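Local coordinates for putative diflavin flavoprotein A 3 (Nostoc sp., PDB 3FNI) that probably mediates electron transfer from NADH to oxygen, reducing it to water, and is represented by its flavodoxin-like domain, at residues 3-15 with 29-42. Numbering follows the deposited sequence.
Sequences AETSIGVFYVSEY and ITKTGVGVDVVDLG
The first beta-alpha-beta unit of the flavodoxin-like fold brings strand 35-40, at the sheet edge, parallel to strand 6-11, with helix 18-31 making the crossover. Seven backbone hydrogen bonds zip the pair from Gly35 N to Thr5 O up to Leu41 N to Tyr11 O; the straightest, Val9 N to Asp37 O, has an N-H...O angle of 176°. On the helix 18-31 side, Ile7 and Ile29 meet tip to tip, CD1 to CD1 at a tight 3.5 Å, and Val9 CG2 presses on Val36 CG2. The other face carries Phe10, whose CD2 lies 3.7 Å from Val39 CB as the two side chains run side by side under helix 47-55. Here Ser6 OG donates to Asp37 OD1 at 2.5 Å, a separation so short that its exact value is doubtful, while Asp37 OD2 forms a salt bridge with Arg56. At the C-terminal end of strand 35-40, Asp40 OD1 takes Ser13 N and, in an Asx turn, Gly42 N, each at 3.0 Å, from opposite faces of the carboxylate plane. An alanine in place of Asp40 would probably leave both amides without their shared acceptor and free both loops to shift. A water molecule also donates to Asp40 OD1, at 3.0 Å, and to Ser13 O.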
# COMPACT_ATOMS: atom_id res chain seq x y z
N ALA A 3 11.55 6.30 15.08
CA ALA A 3 11.75 6.51 13.65
C ALA A 3 10.70 7.50 13.12
O ALA A 3 9.62 7.61 13.69
CB ALA A 3 11.64 5.19 12.90
N GLU A 4 11.04 8.19 12.04
CA GLU A 4 10.14 9.16 11.43
C GLU A 4 8.79 8.54 11.04
O GLU A 4 8.72 7.40 10.56
CB GLU A 4 10.81 9.79 10.20
CG GLU A 4 12.06 10.62 10.51
CD GLU A 4 12.59 11.37 9.29
OE1 GLU A 4 13.52 12.18 9.45
OE2 GLU A 4 12.08 11.15 8.18
N THR A 5 7.73 9.30 11.28
CA THR A 5 6.36 8.89 10.95
C THR A 5 6.30 8.62 9.45
O THR A 5 6.53 9.51 8.64
CB THR A 5 5.38 10.00 11.31
OG1 THR A 5 5.48 10.27 12.71
CG2 THR A 5 3.95 9.59 10.95
N SER A 6 5.98 7.38 9.09
CA SER A 6 5.94 7.01 7.69
C SER A 6 4.79 6.08 7.33
O SER A 6 4.13 5.51 8.20
CB SER A 6 7.27 6.33 7.33
OG SER A 6 7.31 5.91 5.99
N ILE A 7 4.55 5.96 6.03
CA ILE A 7 3.51 5.10 5.52
C ILE A 7 4.21 4.17 4.55
O ILE A 7 5.00 4.61 3.72
CB ILE A 7 2.41 5.94 4.81
CG1 ILE A 7 1.54 5.04 3.93
CG2 ILE A 7 3.05 7.04 4.01
CD1 ILE A 7 2.15 4.73 2.57
N GLY A 8 3.94 2.88 4.67
CA GLY A 8 4.58 1.90 3.80
C GLY A 8 3.83 1.64 2.52
O GLY A 8 2.62 1.39 2.52
N VAL A 9 4.57 1.68 1.41
CA VAL A 9 4.04 1.44 0.08
C VAL A 9 4.69 0.16 -0.44
O VAL A 9 5.90 0.11 -0.67
CB VAL A 9 4.37 2.62 -0.86
CG1 VAL A 9 3.83 2.35 -2.24
CG2 VAL A 9 3.77 3.90 -0.29
N PHE A 10 3.89 -0.89 -0.61
CA PHE A 10 4.40 -2.17 -1.07
C PHE A 10 3.77 -2.60 -2.38
O PHE A 10 2.55 -2.72 -2.48
CB PHE A 10 4.13 -3.25 -0.03
CG PHE A 10 4.50 -2.85 1.37
CD1 PHE A 10 3.74 -1.92 2.07
CD2 PHE A 10 5.59 -3.44 2.00
CE1 PHE A 10 4.06 -1.58 3.39
CE2 PHE A 10 5.92 -3.11 3.31
CZ PHE A 10 5.15 -2.17 4.01
N TYR A 11 4.60 -2.86 -3.39
CA TYR A 11 4.10 -3.29 -4.68
C TYR A 11 5.21 -3.88 -5.53
O TYR A 11 6.39 -3.80 -5.17
CB TYR A 11 3.45 -2.11 -5.42
CG TYR A 11 4.43 -1.06 -5.90
CD1 TYR A 11 4.92 -0.08 -5.04
CD2 TYR A 11 4.85 -1.04 -7.23
CE1 TYR A 11 5.82 0.89 -5.49
CE2 TYR A 11 5.75 -0.07 -7.70
CZ TYR A 11 6.23 0.89 -6.82
OH TYR A 11 7.10 1.86 -7.28
N VAL A 12 4.85 -4.49 -6.66
CA VAL A 12 5.84 -5.08 -7.55
C VAL A 12 6.22 -4.07 -8.64
O VAL A 12 5.42 -3.75 -9.52
CB VAL A 12 5.28 -6.41 -8.17
CG1 VAL A 12 3.82 -6.24 -8.56
CG2 VAL A 12 6.12 -6.83 -9.39
N SER A 13 7.44 -3.55 -8.56
CA SER A 13 7.89 -2.56 -9.52
C SER A 13 7.89 -3.09 -10.94
O SER A 13 8.10 -4.28 -11.18
CB SER A 13 9.28 -2.02 -9.16
OG SER A 13 10.29 -2.99 -9.39
N GLU A 14 7.63 -2.18 -11.88
CA GLU A 14 7.60 -2.46 -13.31
C GLU A 14 6.49 -3.41 -13.75
O GLU A 14 6.43 -3.77 -14.93
CB GLU A 14 8.95 -3.01 -13.78
CG GLU A 14 10.16 -2.22 -13.29
CD GLU A 14 11.36 -2.40 -14.20
OE1 GLU A 14 12.50 -2.40 -13.69
OE2 GLU A 14 11.15 -2.52 -15.43
N TYR A 15 5.63 -3.84 -12.83
CA TYR A 15 4.51 -4.72 -13.19
C TYR A 15 3.32 -3.82 -13.52
O TYR A 15 2.83 -3.10 -12.65
CB TYR A 15 4.15 -5.67 -12.04
CG TYR A 15 2.82 -6.39 -12.24
CD1 TYR A 15 1.87 -6.44 -11.22
CD2 TYR A 15 2.49 -6.98 -13.47
CE1 TYR A 15 0.63 -7.02 -11.41
CE2 TYR A 15 1.24 -7.57 -13.68
CZ TYR A 15 0.31 -7.58 -12.63
OH TYR A 15 -0.96 -8.10 -12.81
N ILE A 29 0.76 11.67 -0.73
CA ILE A 29 1.20 11.47 0.65
C ILE A 29 2.18 12.57 1.03
O ILE A 29 2.09 13.16 2.11
CB ILE A 29 1.90 10.10 0.85
CG1 ILE A 29 0.90 8.97 0.67
CG2 ILE A 29 2.54 10.03 2.24
CD1 ILE A 29 1.52 7.60 0.69
N THR A 30 3.13 12.80 0.14
CA THR A 30 4.17 13.81 0.30
C THR A 30 3.61 15.19 0.64
O THR A 30 4.18 15.91 1.44
CB THR A 30 5.00 13.93 -0.98
OG1 THR A 30 5.60 12.66 -1.27
CG2 THR A 30 6.08 14.98 -0.84
N LYS A 31 2.49 15.54 0.01
CA LYS A 31 1.88 16.84 0.25
C LYS A 31 1.57 17.09 1.72
O LYS A 31 1.64 18.22 2.19
CB LYS A 31 0.57 16.98 -0.52
CG LYS A 31 0.71 17.08 -2.02
CD LYS A 31 -0.65 17.37 -2.67
CE LYS A 31 -0.54 17.30 -4.18
NZ LYS A 31 -1.84 17.56 -4.88
N THR A 32 1.25 16.02 2.45
CA THR A 32 0.90 16.12 3.86
C THR A 32 2.12 16.13 4.76
O THR A 32 1.99 16.20 5.99
CB THR A 32 0.00 14.96 4.28
OG1 THR A 32 0.77 13.75 4.32
CG2 THR A 32 -1.14 14.80 3.30
N GLY A 33 3.30 16.04 4.17
CA GLY A 33 4.52 16.04 4.95
C GLY A 33 4.79 14.72 5.66
O GLY A 33 5.70 14.64 6.48
N VAL A 34 4.01 13.68 5.34
CA VAL A 34 4.21 12.37 5.95
C VAL A 34 5.23 11.58 5.13
O VAL A 34 5.20 11.60 3.90
CB VAL A 34 2.87 11.58 6.02
CG1 VAL A 34 3.11 10.14 6.46
CG2 VAL A 34 1.93 12.27 7.00
N GLY A 35 6.14 10.89 5.82
CA GLY A 35 7.17 10.12 5.14
C GLY A 35 6.65 8.86 4.47
O GLY A 35 5.50 8.49 4.64
N VAL A 36 7.51 8.19 3.71
CA VAL A 36 7.11 6.98 3.02
C VAL A 36 8.29 6.01 2.81
O VAL A 36 9.42 6.44 2.59
CB VAL A 36 6.48 7.32 1.65
CG1 VAL A 36 7.51 7.98 0.76
CG2 VAL A 36 5.92 6.08 1.00
N ASP A 37 8.01 4.71 2.91
CA ASP A 37 9.02 3.68 2.68
C ASP A 37 8.50 2.76 1.58
O ASP A 37 7.43 2.16 1.71
CB ASP A 37 9.30 2.88 3.96
CG ASP A 37 10.00 3.72 5.03
OD1 ASP A 37 9.32 4.49 5.74
OD2 ASP A 37 11.23 3.60 5.16
N VAL A 38 9.27 2.64 0.51
CA VAL A 38 8.87 1.81 -0.62
C VAL A 38 9.57 0.46 -0.62
O VAL A 38 10.79 0.37 -0.47
CB VAL A 38 9.15 2.53 -1.95
CG1 VAL A 38 8.51 1.77 -3.10
CG2 VAL A 38 8.63 3.96 -1.90
N VAL A 39 8.78 -0.59 -0.81
CA VAL A 39 9.31 -1.94 -0.84
C VAL A 39 8.83 -2.66 -2.09
O VAL A 39 7.64 -2.67 -2.40
CB VAL A 39 8.85 -2.72 0.41
CG1 VAL A 39 9.42 -4.13 0.39
CG2 VAL A 39 9.29 -1.99 1.66
N ASP A 40 9.77 -3.24 -2.83
CA ASP A 40 9.44 -3.99 -4.04
C ASP A 40 9.14 -5.42 -3.62
O ASP A 40 9.99 -6.11 -3.07
CB ASP A 40 10.60 -3.94 -5.03
CG ASP A 40 10.40 -4.87 -6.22
OD1 ASP A 40 9.25 -5.06 -6.66
OD2 ASP A 40 11.40 -5.41 -6.73
N LEU A 41 7.90 -5.84 -3.87
CA LEU A 41 7.43 -7.19 -3.54
C LEU A 41 8.06 -8.25 -4.44
O LEU A 41 8.03 -9.44 -4.12
CB LEU A 41 5.91 -7.26 -3.67
CG LEU A 41 5.09 -6.46 -2.67
CD1 LEU A 41 3.61 -6.60 -3.01
CD2 LEU A 41 5.37 -6.94 -1.26
N GLY A 42 8.60 -7.81 -5.57
CA GLY A 42 9.22 -8.72 -6.50
C GLY A 42 10.65 -9.04 -6.10
O GLY A 42 11.13 -10.15 -6.34
O HOH W 1 9.75 -6.17 -9.41